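Lmaj004144AAA protein (Leishmania major, PDB 1Y63) probably acts as an AK6-type adenylate kinase and ATPase that moves phosphate between nucleoside tri- and monophosphates and takes part in 18S rRNA maturation. Local coordinates at residues A[25-34]-A[161-172]; A[35-46]-A[79-90]. One frame throughout, in Å; residues are numbered along the deposited sequence. Where two conformers were deposited one is given.

Contact 1: A[25-34]-A[161-172]; sequences SMAEMIAAEL and LEQMAATVEEIR. With MN (manganese (II) ion), chain C; ADP (adenosine-5'-diphosphate), chain Q.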
loop_
_atom_site.group_PDB
_atom_site.type_symbol
_atom_site.label_atom_id
_atom_site.label_comp_id
_atom_site.label_asym_id
_atom_site.label_seq_id
_atom_site.Cartn_x
_atom_site.Cartn_y
_atom_site.Cartn_z
ATOM N N SER A 25 -0.357 7.634 -5.384
ATOM C CA SER A 25 -0.623 7.962 -6.783
ATOM C C SER A 25 -1.325 6.811 -7.506
ATOM O O SER A 25 -2.283 7.017 -8.250
ATOM C CB SER A 25 0.647 8.358 -7.505
ATOM O OG SER A 25 1.209 9.512 -6.900
ATOM N N MET A 26 -0.810 5.603 -7.311
ATOM C CA MET A 26 -1.423 4.428 -7.949
ATOM C C MET A 26 -2.799 4.141 -7.389
ATOM O O MET A 26 -3.725 3.855 -8.135
ATOM C CB MET A 26 -0.553 3.194 -7.843
ATOM C CG MET A 26 -1.135 2.025 -8.623
ATOM S SD MET A 26 -0.065 0.580 -8.613
ATOM C CE MET A 26 1.220 1.152 -9.720
ATOM N N ALA A 27 -2.963 4.256 -6.075
ATOM C CA ALA A 27 -4.267 4.001 -5.469
ATOM C C ALA A 27 -5.304 5.023 -5.975
ATOM O O ALA A 27 -6.480 4.675 -6.184
ATOM C CB ALA A 27 -4.171 4.049 -3.975
ATOM N N GLU A 28 -4.880 6.279 -6.144
ATOM C CA GLU A 28 -5.804 7.270 -6.668
ATOM C C GLU A 28 -6.134 7.019 -8.128
ATOM O O GLU A 28 -7.269 7.235 -8.559
ATOM C CB GLU A 28 -5.303 8.689 -6.422
ATOM C CG GLU A 28 -5.216 9.019 -4.926
ATOM C CD GLU A 28 -6.562 9.319 -4.265
ATOM O OE1 GLU A 28 -7.642 9.090 -4.857
ATOM O OE2 GLU A 28 -6.537 9.796 -3.115
ATOM N N MET A 29 -5.172 6.541 -8.905
ATOM C CA MET A 29 -5.483 6.101 -10.269
ATOM C C MET A 29 -6.502 4.978 -10.319
ATOM O O MET A 29 -7.436 5.009 -11.117
ATOM C CB MET A 29 -4.220 5.697 -11.007
ATOM C CG MET A 29 -4.490 5.335 -12.439
ATOM S SD MET A 29 -3.103 4.811 -13.476
ATOM C CE MET A 29 -2.512 6.378 -14.089
ATOM N N ILE A 30 -6.342 3.998 -9.444
ATOM C CA ILE A 30 -7.307 2.919 -9.336
ATOM C C ILE A 30 -8.690 3.452 -8.952
ATOM O O ILE A 30 -9.707 3.099 -9.560
ATOM C CB ILE A 30 -6.791 1.854 -8.336
ATOM C CG1 ILE A 30 -5.589 1.107 -8.928
ATOM C CG2 ILE A 30 -7.894 0.893 -7.920
ATOM C CD1 ILE A 30 -4.777 0.346 -7.912
ATOM N N ALA A 31 -8.745 4.307 -7.935
ATOM C CA ALA A 31 -10.016 4.841 -7.487
ATOM C C ALA A 31 -10.688 5.665 -8.579
ATOM O O ALA A 31 -11.940 5.683 -8.670
ATOM C CB ALA A 31 -9.831 5.666 -6.247
ATOM N N ALA A 32 -9.888 6.336 -9.402
ATOM C CA ALA A 32 -10.417 7.134 -10.528
ATOM C C ALA A 32 -10.858 6.334 -11.740
ATOM O O ALA A 32 -11.818 6.717 -12.424
ATOM C CB ALA A 32 -9.392 8.167 -10.969
ATOM N N GLU A 33 -10.130 5.272 -12.047
ATOM C CA GLU A 33 -10.268 4.536 -13.302
ATOM C C GLU A 33 -11.043 3.256 -13.210
ATOM O O GLU A 33 -11.704 2.888 -14.167
ATOM C CB GLU A 33 -8.907 4.135 -13.833
ATOM C CG GLU A 33 -8.100 5.236 -14.378
ATOM C CD GLU A 33 -7.042 4.715 -15.343
ATOM O OE1 GLU A 33 -6.492 3.619 -15.100
ATOM O OE2 GLU A 33 -6.770 5.402 -16.340
ATOM N N LEU A 34 -10.913 2.538 -12.106
ATOM C CA LEU A 34 -11.594 1.244 -11.943
ATOM C C LEU A 34 -12.960 1.448 -11.293
ATOM O O LEU A 34 -13.230 2.501 -10.711
ATOM C CB LEU A 34 -10.712 0.249 -11.165
ATOM C CG LEU A 34 -9.311 -0.057 -11.719
ATOM C CD1 LEU A 34 -8.790 -1.339 -11.060
ATOM C CD2 LEU A 34 -9.214 -0.181 -13.209
ATOM N N LEU A 161 5.095 6.999 -15.513
ATOM C CA LEU A 161 3.646 7.027 -15.592
ATOM C C LEU A 161 3.140 5.904 -16.496
ATOM O O LEU A 161 2.098 5.287 -16.228
ATOM C CB LEU A 161 3.179 8.400 -16.096
ATOM C CG LEU A 161 1.671 8.624 -16.108
ATOM C CD1 LEU A 161 1.008 8.434 -14.724
ATOM C CD2 LEU A 161 1.395 9.998 -16.596
ATOM N N GLU A 162 3.897 5.612 -17.547
ATOM C CA GLU A 162 3.597 4.487 -18.424
ATOM C C GLU A 162 3.585 3.188 -17.643
ATOM O O GLU A 162 2.704 2.352 -17.851
ATOM C CB GLU A 162 4.597 4.413 -19.585
ATOM C CG GLU A 162 4.521 3.169 -20.441
ATOM C CD GLU A 162 5.579 3.171 -21.525
ATOM O OE1 GLU A 162 5.598 4.132 -22.315
ATOM O OE2 GLU A 162 6.385 2.216 -21.579
ATOM N N GLN A 163 4.573 3.009 -16.764
ATOM C CA GLN A 163 4.589 1.842 -15.903
ATOM C C GLN A 163 3.387 1.796 -14.988
ATOM O O GLN A 163 2.746 0.763 -14.867
ATOM C CB GLN A 163 5.875 1.759 -15.119
ATOM C CG GLN A 163 7.013 1.313 -16.004
ATOM C CD GLN A 163 8.328 1.301 -15.281
ATOM O OE1 GLN A 163 8.529 2.063 -14.333
ATOM N NE2 GLN A 163 9.228 0.403 -15.707
ATOM N N MET A 164 3.059 2.921 -14.352
ATOM C CA MET A 164 1.895 2.966 -13.486
ATOM C C MET A 164 0.634 2.552 -14.211
ATOM O O MET A 164 -0.139 1.767 -13.700
ATOM C CB MET A 164 1.713 4.373 -12.872
ATOM C CG MET A 164 0.663 4.393 -11.756
ATOM S SD MET A 164 1.035 5.529 -10.392
ATOM C CE MET A 164 0.912 7.055 -11.313
ATOM N N ALA A 165 0.426 3.105 -15.408
ATOM C CA ALA A 165 -0.782 2.817 -16.160
ATOM C C ALA A 165 -0.862 1.350 -16.552
ATOM O O ALA A 165 -1.927 0.741 -16.498
ATOM C CB ALA A 165 -0.875 3.716 -17.376
ATOM N N ALA A 166 0.272 0.771 -16.944
ATOM C CA ALA A 166 0.311 -0.646 -17.320
ATOM C C ALA A 166 0.041 -1.568 -16.134
ATOM O O ALA A 166 -0.645 -2.597 -16.255
ATOM C CB ALA A 166 1.649 -0.975 -17.988
ATOM N N THR A 167 0.561 -1.193 -14.967
ATOM C CA THR A 167 0.275 -1.918 -13.752
ATOM C C THR A 167 -1.223 -1.854 -13.438
ATOM O O THR A 167 -1.840 -2.864 -13.093
ATOM C CB THR A 167 1.129 -1.393 -12.586
ATOM O OG1 THR A 167 2.515 -1.682 -12.874
ATOM C CG2 THR A 167 0.694 -2.028 -11.275
ATOM N N VAL A 168 -1.819 -0.669 -13.568
ATOM C CA VAL A 168 -3.249 -0.560 -13.319
ATOM C C VAL A 168 -4.060 -1.419 -14.287
ATOM O O VAL A 168 -5.040 -2.009 -13.885
ATOM C CB VAL A 168 -3.701 0.909 -13.227
ATOM C CG1 VAL A 168 -5.209 1.006 -13.187
ATOM C CG2 VAL A 168 -3.083 1.559 -11.983
ATOM N N GLU A 169 -3.614 -1.558 -15.536
ATOM C CA GLU A 169 -4.261 -2.409 -16.513
ATOM C C GLU A 169 -4.155 -3.885 -16.088
ATOM O O GLU A 169 -5.131 -4.637 -16.151
ATOM C CB GLU A 169 -3.642 -2.196 -17.898
ATOM C CG GLU A 169 -3.840 -0.826 -18.513
ATOM C CD GLU A 169 -4.026 -0.878 -20.027
ATOM O OE1 GLU A 169 -3.339 -1.679 -20.695
ATOM O OE2 GLU A 169 -4.859 -0.108 -20.551
ATOM N N GLU A 170 -2.979 -4.290 -15.626
ATOM C CA GLU A 170 -2.805 -5.650 -15.111
ATOM C C GLU A 170 -3.727 -5.878 -13.912
ATOM O O GLU A 170 -4.344 -6.927 -13.783
ATOM C CB GLU A 170 -1.339 -5.926 -14.740
ATOM C CG GLU A 170 -1.084 -7.334 -14.207
ATOM C CD GLU A 170 -1.057 -8.395 -15.292
ATOM O OE1 GLU A 170 -0.874 -8.032 -16.468
ATOM O OE2 GLU A 170 -1.201 -9.588 -14.957
ATOM N N ILE A 171 -3.826 -4.904 -13.016
ATOM C CA ILE A 171 -4.733 -5.010 -11.867
ATOM C C ILE A 171 -6.184 -5.163 -12.332
ATOM O O ILE A 171 -6.914 -6.023 -11.837
ATOM C CB ILE A 171 -4.565 -3.779 -10.934
ATOM C CG1 ILE A 171 -3.200 -3.840 -10.246
ATOM C CG2 ILE A 171 -5.675 -3.716 -9.904
ATOM C CD1 ILE A 171 -2.792 -2.566 -9.509
ATOM N N ARG A 172 -6.593 -4.329 -13.286
ATOM C CA ARG A 172 -7.940 -4.387 -13.843
ATOM C C ARG A 172 -8.247 -5.784 -14.372
ATOM O O ARG A 172 -9.325 -6.333 -14.130
ATOM C CB ARG A 172 -8.109 -3.348 -14.970
ATOM C CG ARG A 172 -9.537 -3.245 -15.489
ATOM C CD ARG A 172 -9.636 -2.516 -16.817
ATOM N NE ARG A 172 -9.195 -1.117 -16.786
ATOM C CZ ARG A 172 -9.951 -0.067 -16.452
ATOM N NH1 ARG A 172 -11.215 -0.210 -16.060
ATOM N NH2 ARG A 172 -9.423 1.153 -16.489
HETATM MN MN MN C . -7.906 9.246 -1.516
HETATM P PB ADP Q . 3.984 7.135 -1.807
HETATM O O1B ADP Q . 4.880 7.756 -0.752
HETATM O O2B ADP Q . 4.424 5.717 -2.104
HETATM O O3B ADP Q . 2.491 7.275 -1.522
HETATM P PA ADP Q . 3.393 9.003 -3.951
HETATM O O1A ADP Q . 2.205 8.384 -4.657
HETATM O O2A ADP Q . 3.077 10.118 -2.955
HETATM O O3A ADP Q . 4.278 7.899 -3.227
HETATM O "O5'" ADP Q . 4.442 9.548 -5.035
HETATM C "C5'" ADP Q . 5.194 10.717 -4.741
HETATM C "C4'" ADP Q . 5.374 11.432 -6.058
HETATM O "O4'" ADP Q . 6.043 10.574 -6.978
HETATM C "C3'" ADP Q . 4.071 11.796 -6.749
HETATM O "O3'" ADP Q . 3.482 12.995 -6.252
HETATM C "C2'" ADP Q . 4.519 11.917 -8.179
HETATM O "O2'" ADP Q . 5.235 13.131 -8.376
HETATM C "C1'" ADP Q . 5.545 10.821 -8.290
HETATM N N9 ADP Q . 5.096 9.522 -8.822
HETATM C C8 ADP Q . 4.437 8.494 -8.192
HETATM N N7 ADP Q . 4.279 7.440 -9.021
HETATM C C5 ADP Q . 4.873 7.793 -10.213
HETATM C C6 ADP Q . 5.056 7.122 -11.489
HETATM N N6 ADP Q . 4.607 5.865 -11.672
HETATM N N1 ADP Q . 5.711 7.816 -12.445
HETATM C C2 ADP Q . 6.168 9.076 -12.222
HETATM N N3 ADP Q . 6.051 9.780 -11.080
HETATM C C4 ADP Q . 5.399 9.157 -10.058
HETATM O O HOH W 1 -9.356 8.841 -2.885
HETATM O O HOH W 2 -4.234 1.979 -16.916
HETATM O O HOH W 3 -6.654 10.026 0.107
HETATM O O HOH W 4 -9.014 11.169 -1.350
HETATM O O HOH W 5 -9.229 8.486 0.178
#
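With CG of Met26 anti to the backbone N (chi1 -174°) and the chain turned only at its last torsion, the thioether runs out across the 161-172 helix and its CE comes to rest on Thr167 CG2 at 3.6 Å, the two side chains meeting at about a right angle. Met29 leaves its backbone in the same way and stays extended as far as SD, which settles 3.6 Å from Val168 CG2; the turn at chi3 then carries CE toward Leu161 CD1. The packing is knobs-into-holes: Met26 sits among Met164, Thr167, Val168 and Ile171, Met29 among Leu161, Met164, Ala165 and Val168, while Val168 enters the reciprocal hole formed by Met26, Met29, Ile30 and Glu33. Ile30 CD1 adds a contact to Ile171 CD1. At the C-terminal end Leu34 CD2 lies over the centre of one face of the Arg172 guanidinium, 3.3 Å from CZ, with Glu33 O at the edge of that group. Toward the nucleotide, Met164 SD approaches Met26 N, and Met164 CB lies 3.5 Å from ADP N6; Ser25 grips ADP O1A through both its N and its OG, the latter at 2.7 Å. Segments 25-33 and 161-172 cross at -52°, and their packing joins the P-loop helix 23-33 to the C-terminal helix 161-178 on one side of the sheet, where Met26, Ile30 and Ile171 also reach strands 12-16 and 103-108.

Contact 2: A[35-46]-A[79-90]; sequences DGFQHLEVGKLV and IMVSRGNHVVDY. With MN (manganese (II) ion), chain C.
Leu40 and Ile79 meet tip to tip, CD2 to CG2 at 3.9 Å, and Met80 SD and His86 CB close around the same leucine. Farther along, Val42 CG2 presses tightly on Val88 CG1 (3.4 Å), while its other methyl, CG1, stands over the centre of the Tyr90 ring in a CH-pi contact. On the sheet face that carries Phe37, His39 and Glu41, Asn85 CB sits almost squarely above the Phe37 ring, 3.4 Å from its centroid, and Val87 CB approaches Phe37 CD2.

Between these side chains the strands pair in parallel, in register from Phe37 with Asn85 to Glu41 with Asp89. Gln38 and Leu40 each give N-H and C=O to the partner strand, and Val42 N extends the pairing to Asp89 O. At the start, the Asn85 amide holds Asp35 O in its own plane through ND2 (3.2 Å), while Asn85 OD1 accepts from Ile11 N.

The polar edge centres on His39. Its chi1 of 170° swings the imidazole away from the backbone N, so that NE2 donates to the anti lone pair of Asp89 OD2 at 2.9 Å, with ring and carboxylate only 13° from coplanar. ND1 binds manganese at 2.3 Å, and Glu28 and four waters complete the site. Asp89 OD2 also bonds Thr24 OG1, so the carboxylate links the metal-bound histidine to the P-loop. His86, on the other face, belongs with Ser82 and Arg83 to another manganese site, and its ND1 is hydrogen-bonded to Asn12 OD1. Strand 37-41 is an edge strand of the sheet, and 85-89 separates it from strand 12-16; helix 23-33 packs against the face bearing Phe37 and His39, and helix 66-80 against Val88 on the opposite face and against Val42 at the start of helix 42-48.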
loop_
_atom_site.group_PDB
_atom_site.type_symbol
_atom_site.label_atom_id
_atom_site.label_comp_id
_atom_site.label_asym_id
_atom_site.label_seq_id
_atom_site.Cartn_x
_atom_site.Cartn_y
_atom_site.Cartn_z
ATOM N N ASP A 35 -13.843 0.466 -11.440
ATOM C CA ASP A 35 -15.225 0.612 -10.999
ATOM C C ASP A 35 -15.375 0.283 -9.530
ATOM O O ASP A 35 -15.037 -0.828 -9.108
ATOM C CB ASP A 35 -16.157 -0.321 -11.775
ATOM C CG ASP A 35 -17.571 -0.335 -11.214
ATOM O OD1 ASP A 35 -18.202 0.743 -11.152
ATOM O OD2 ASP A 35 -18.057 -1.423 -10.839
ATOM N N GLY A 36 -15.903 1.248 -8.779
ATOM C CA GLY A 36 -16.341 1.016 -7.414
ATOM C C GLY A 36 -15.274 0.874 -6.357
ATOM O O GLY A 36 -15.532 0.220 -5.358
ATOM N N PHE A 37 -14.095 1.477 -6.554
ATOM C CA PHE A 37 -13.021 1.420 -5.559
ATOM C C PHE A 37 -12.948 2.672 -4.699
ATOM O O PHE A 37 -12.952 3.801 -5.223
ATOM C CB PHE A 37 -11.664 1.189 -6.226
ATOM C CG PHE A 37 -11.375 -0.234 -6.513
ATOM C CD1 PHE A 37 -11.834 -0.815 -7.686
ATOM C CD2 PHE A 37 -10.674 -1.026 -5.600
ATOM C CE1 PHE A 37 -11.583 -2.137 -7.950
ATOM C CE2 PHE A 37 -10.425 -2.344 -5.863
ATOM C CZ PHE A 37 -10.890 -2.910 -7.035
ATOM N N GLN A 38 -12.871 2.453 -3.390
ATOM C CA GLN A 38 -12.648 3.480 -2.378
ATOM C C GLN A 38 -11.217 3.331 -1.888
ATOM O O GLN A 38 -10.801 2.225 -1.517
ATOM C CB GLN A 38 -13.589 3.280 -1.173
ATOM C CG GLN A 38 -13.302 4.204 0.034
ATOM C CD GLN A 38 -14.021 3.761 1.328
ATOM O OE1 GLN A 38 -14.903 2.914 1.296
ATOM N NE2 GLN A 38 -13.610 4.320 2.465
ATOM N N HIS A 39 -10.507 4.451 -1.839
ATOM C CA HIS A 39 -9.130 4.520 -1.394
ATOM C C HIS A 39 -9.071 4.776 0.098
ATOM O O HIS A 39 -9.701 5.710 0.605
ATOM C CB HIS A 39 -8.430 5.665 -2.132
ATOM C CG HIS A 39 -7.069 6.026 -1.616
ATOM N ND1 HIS A 39 -6.638 7.337 -1.521
ATOM C CD2 HIS A 39 -6.011 5.259 -1.263
ATOM C CE1 HIS A 39 -5.383 7.358 -1.104
ATOM N NE2 HIS A 39 -4.980 6.114 -0.934
ATOM N N LEU A 40 -8.326 3.938 0.798
ATOM C CA LEU A 40 -8.048 4.134 2.238
ATOM C C LEU A 40 -6.564 4.440 2.352
ATOM O O LEU A 40 -5.718 3.581 2.079
ATOM C CB LEU A 40 -8.340 2.896 3.071
ATOM C CG LEU A 40 -9.755 2.409 3.317
ATOM C CD1 LEU A 40 -10.343 1.698 2.115
ATOM C CD2 LEU A 40 -9.706 1.461 4.506
ATOM N N GLU A 41 -6.244 5.687 2.668
ATOM C CA GLU A 41 -4.868 6.120 2.855
ATOM C C GLU A 41 -4.528 5.896 4.323
ATOM O O GLU A 41 -4.796 6.726 5.165
ATOM C CB GLU A 41 -4.714 7.602 2.411
ATOM C CG GLU A 41 -3.290 8.113 2.275
ATOM C CD GLU A 41 -3.150 9.423 1.473
ATOM O OE1 GLU A 41 -4.091 9.861 0.751
ATOM O OE2 GLU A 41 -2.089 10.051 1.595
ATOM N N VAL A 42 -3.926 4.751 4.626
ATOM C CA VAL A 42 -3.757 4.341 6.017
ATOM C C VAL A 42 -2.896 5.299 6.840
ATOM O O VAL A 42 -3.163 5.511 8.037
ATOM C CB VAL A 42 -3.216 2.890 6.052
ATOM C CG1 VAL A 42 -2.932 2.443 7.476
ATOM C CG2 VAL A 42 -4.220 1.989 5.384
ATOM N N GLY A 43 -1.876 5.896 6.227
ATOM C CA GLY A 43 -1.071 6.884 6.949
ATOM C C GLY A 43 -1.900 8.054 7.502
ATOM O O GLY A 43 -1.628 8.578 8.595
ATOM N N LYS A 44 -2.909 8.480 6.747
ATOM C CA LYS A 44 -3.828 9.524 7.203
ATOM C C LYS A 44 -4.670 9.019 8.370
ATOM O O LYS A 44 -4.871 9.731 9.347
ATOM C CB LYS A 44 -4.695 10.025 6.051
ATOM C CG LYS A 44 -3.909 10.869 5.045
ATOM C CD LYS A 44 -4.836 11.582 4.064
ATOM C CE LYS A 44 -4.071 12.600 3.224
ATOM N NZ LYS A 44 -5.005 13.510 2.503
ATOM N N LEU A 45 -5.107 7.759 8.320
ATOM C CA LEU A 45 -5.863 7.208 9.449
ATOM C C LEU A 45 -5.017 7.184 10.702
ATOM O O LEU A 45 -5.481 7.517 11.795
ATOM C CB LEU A 45 -6.349 5.789 9.152
ATOM C CG LEU A 45 -7.287 5.686 7.960
ATOM C CD1 LEU A 45 -7.634 4.229 7.707
ATOM C CD2 LEU A 45 -8.544 6.502 8.165
ATOM N N VAL A 46 -3.766 6.775 10.545
ATOM C CA VAL A 46 -2.840 6.692 11.682
ATOM C C VAL A 46 -2.653 8.074 12.329
ATOM O O VAL A 46 -2.694 8.209 13.556
ATOM C CB VAL A 46 -1.500 6.037 11.241
ATOM C CG1 VAL A 46 -0.432 6.147 12.318
ATOM C CG2 VAL A 46 -1.727 4.596 10.864
ATOM N N ILE A 79 -14.829 -1.215 7.484
ATOM C CA ILE A 79 -14.674 -0.732 6.112
ATOM C C ILE A 79 -14.304 -1.908 5.206
ATOM O O ILE A 79 -14.860 -2.104 4.129
ATOM C CB ILE A 79 -13.622 0.354 6.012
ATOM C CG1 ILE A 79 -13.947 1.509 6.974
ATOM C CG2 ILE A 79 -13.554 0.885 4.602
ATOM C CD1 ILE A 79 -12.738 2.385 7.306
ATOM N N MET A 80 -13.365 -2.720 5.664
ATOM C CA MET A 80 -12.798 -3.748 4.804
ATOM C C MET A 80 -13.777 -4.845 4.443
ATOM O O MET A 80 -13.638 -5.468 3.405
ATOM C CB MET A 80 -11.538 -4.332 5.441
ATOM C CG MET A 80 -10.444 -3.289 5.595
ATOM S SD MET A 80 -9.957 -2.475 4.030
ATOM C CE MET A 80 -9.385 -3.879 3.086
ATOM N N VAL A 81 -14.782 -5.072 5.291
ATOM C CA VAL A 81 -15.780 -6.118 5.039
ATOM C C VAL A 81 -17.073 -5.552 4.451
ATOM O O VAL A 81 -18.020 -6.309 4.188
ATOM C CB VAL A 81 -16.101 -6.943 6.312
ATOM C CG1 VAL A 81 -14.841 -7.608 6.808
ATOM C CG2 VAL A 81 -16.728 -6.070 7.388
ATOM N N SER A 82 -17.110 -4.241 4.261
ATOM C CA SER A 82 -18.290 -3.551 3.728
ATOM C C SER A 82 -18.473 -3.758 2.223
ATOM O O SER A 82 -17.555 -4.162 1.526
ATOM C CB SER A 82 -18.220 -2.052 4.051
ATOM O OG SER A 82 -17.255 -1.367 3.276
ATOM N N ARG A 83 -19.677 -3.466 1.715
ATOM C CA ARG A 83 -19.940 -3.613 0.282
ATOM C C ARG A 83 -19.066 -2.628 -0.497
ATOM O O ARG A 83 -18.719 -1.571 0.012
ATOM C CB ARG A 83 -21.430 -3.404 -0.043
ATOM C CG ARG A 83 -21.993 -2.044 0.358
ATOM C CD ARG A 83 -23.464 -1.859 -0.084
ATOM N NE ARG A 83 -24.351 -2.977 0.266
ATOM C CZ ARG A 83 -25.665 -2.994 0.034
ATOM N NH1 ARG A 83 -26.270 -1.954 -0.535
ATOM N NH2 ARG A 83 -26.389 -4.053 0.381
ATOM N N GLY A 84 -18.690 -3.005 -1.714
ATOM C CA GLY A 84 -17.878 -2.168 -2.595
ATOM C C GLY A 84 -16.451 -2.678 -2.547
ATOM O O GLY A 84 -16.144 -3.577 -1.760
ATOM N N ASN A 85 -15.595 -2.095 -3.376
ATOM C CA ASN A 85 -14.202 -2.489 -3.482
ATOM C C ASN A 85 -13.331 -1.448 -2.818
ATOM O O ASN A 85 -13.705 -0.277 -2.708
ATOM C CB ASN A 85 -13.828 -2.670 -4.955
ATOM C CG ASN A 85 -14.814 -3.547 -5.705
ATOM O OD1 ASN A 85 -15.243 -4.591 -5.209
ATOM N ND2 ASN A 85 -15.203 -3.111 -6.916
ATOM N N HIS A 86 -12.213 -1.897 -2.264
ATOM C CA HIS A 86 -11.345 -1.013 -1.505
ATOM C C HIS A 86 -9.916 -1.165 -1.956
ATOM O O HIS A 86 -9.445 -2.289 -2.180
ATOM C CB HIS A 86 -11.468 -1.288 0.009
ATOM C CG HIS A 86 -12.895 -1.304 0.481
ATOM N ND1 HIS A 86 -13.635 -2.459 0.578
ATOM C CD2 HIS A 86 -13.722 -0.296 0.846
ATOM C CE1 HIS A 86 -14.875 -2.160 0.951
ATOM N NE2 HIS A 86 -14.952 -0.853 1.137
ATOM N N VAL A 87 -9.230 -0.034 -2.083
ATOM C CA VAL A 87 -7.794 -0.030 -2.383
ATOM C C VAL A 87 -7.089 0.623 -1.206
ATOM O O VAL A 87 -7.273 1.816 -0.916
ATOM C CB VAL A 87 -7.444 0.611 -3.764
ATOM C CG1 VAL A 87 -8.001 2.040 -3.929
ATOM C CG2 VAL A 87 -5.933 0.571 -4.005
ATOM N N VAL A 88 -6.348 -0.186 -0.487
ATOM C CA VAL A 88 -5.684 0.256 0.731
ATOM C C VAL A 88 -4.238 0.590 0.368
ATOM O O VAL A 88 -3.611 -0.112 -0.441
ATOM C CB VAL A 88 -5.700 -0.842 1.791
ATOM C CG1 VAL A 88 -4.939 -0.416 3.027
ATOM C CG2 VAL A 88 -7.136 -1.156 2.167
ATOM N N ASP A 89 -3.734 1.657 0.976
ATOM C CA ASP A 89 -2.459 2.262 0.614
ATOM C C ASP A 89 -1.640 2.408 1.889
ATOM O O ASP A 89 -2.033 3.167 2.764
ATOM C CB ASP A 89 -2.842 3.607 -0.033
ATOM C CG ASP A 89 -1.781 4.632 -0.017
ATOM O OD1 ASP A 89 -0.617 4.344 0.242
ATOM O OD2 ASP A 89 -2.152 5.781 -0.375
ATOM N N TYR A 90 -0.553 1.637 2.029
ATOM C CA TYR A 90 0.300 1.716 3.253
ATOM C C TYR A 90 1.676 1.159 3.007
ATOM O O TYR A 90 1.813 0.201 2.254
ATOM C CB TYR A 90 -0.344 0.964 4.444
ATOM C CG TYR A 90 0.170 1.360 5.826
ATOM C CD1 TYR A 90 0.354 2.693 6.175
ATOM C CD2 TYR A 90 0.365 0.396 6.818
ATOM C CE1 TYR A 90 0.776 3.048 7.461
ATOM C CE2 TYR A 90 0.758 0.750 8.103
ATOM C CZ TYR A 90 0.957 2.067 8.410
ATOM O OH TYR A 90 1.367 2.412 9.689
HETATM MN MN MN C . -7.906 9.246 -1.516
HETATM O O HOH W 5 -9.229 8.486 0.178
HETATM O O HOH W 3 -6.654 10.026 0.107
HETATM O O HOH W 6 -1.079 5.761 3.493
HETATM O O HOH W 4 -9.014 11.169 -1.350
HETATM O O HOH W 1 -9.356 8.841 -2.885
#

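From the N terminus the chain runs through strand 12-16 and the P-loop into helix 23-33, the first half of contact 1, and then directly into strand 37-41, the first half of contact 2. Contact 2 closes the shorter loop, when the chain returns from helix 66-80 along strand 85-89. Contact 1 closes only after the remaining strands and helices, when helix 161-178 comes back to helix 23-33, so the loop of contact 2 lies wholly within that of contact 1. Helix 23-33 serves both contacts, with Ala27 packed on His39. Together contacts 1 and 2 tie the sheet edge, the P-loop helix and the C-terminal helix.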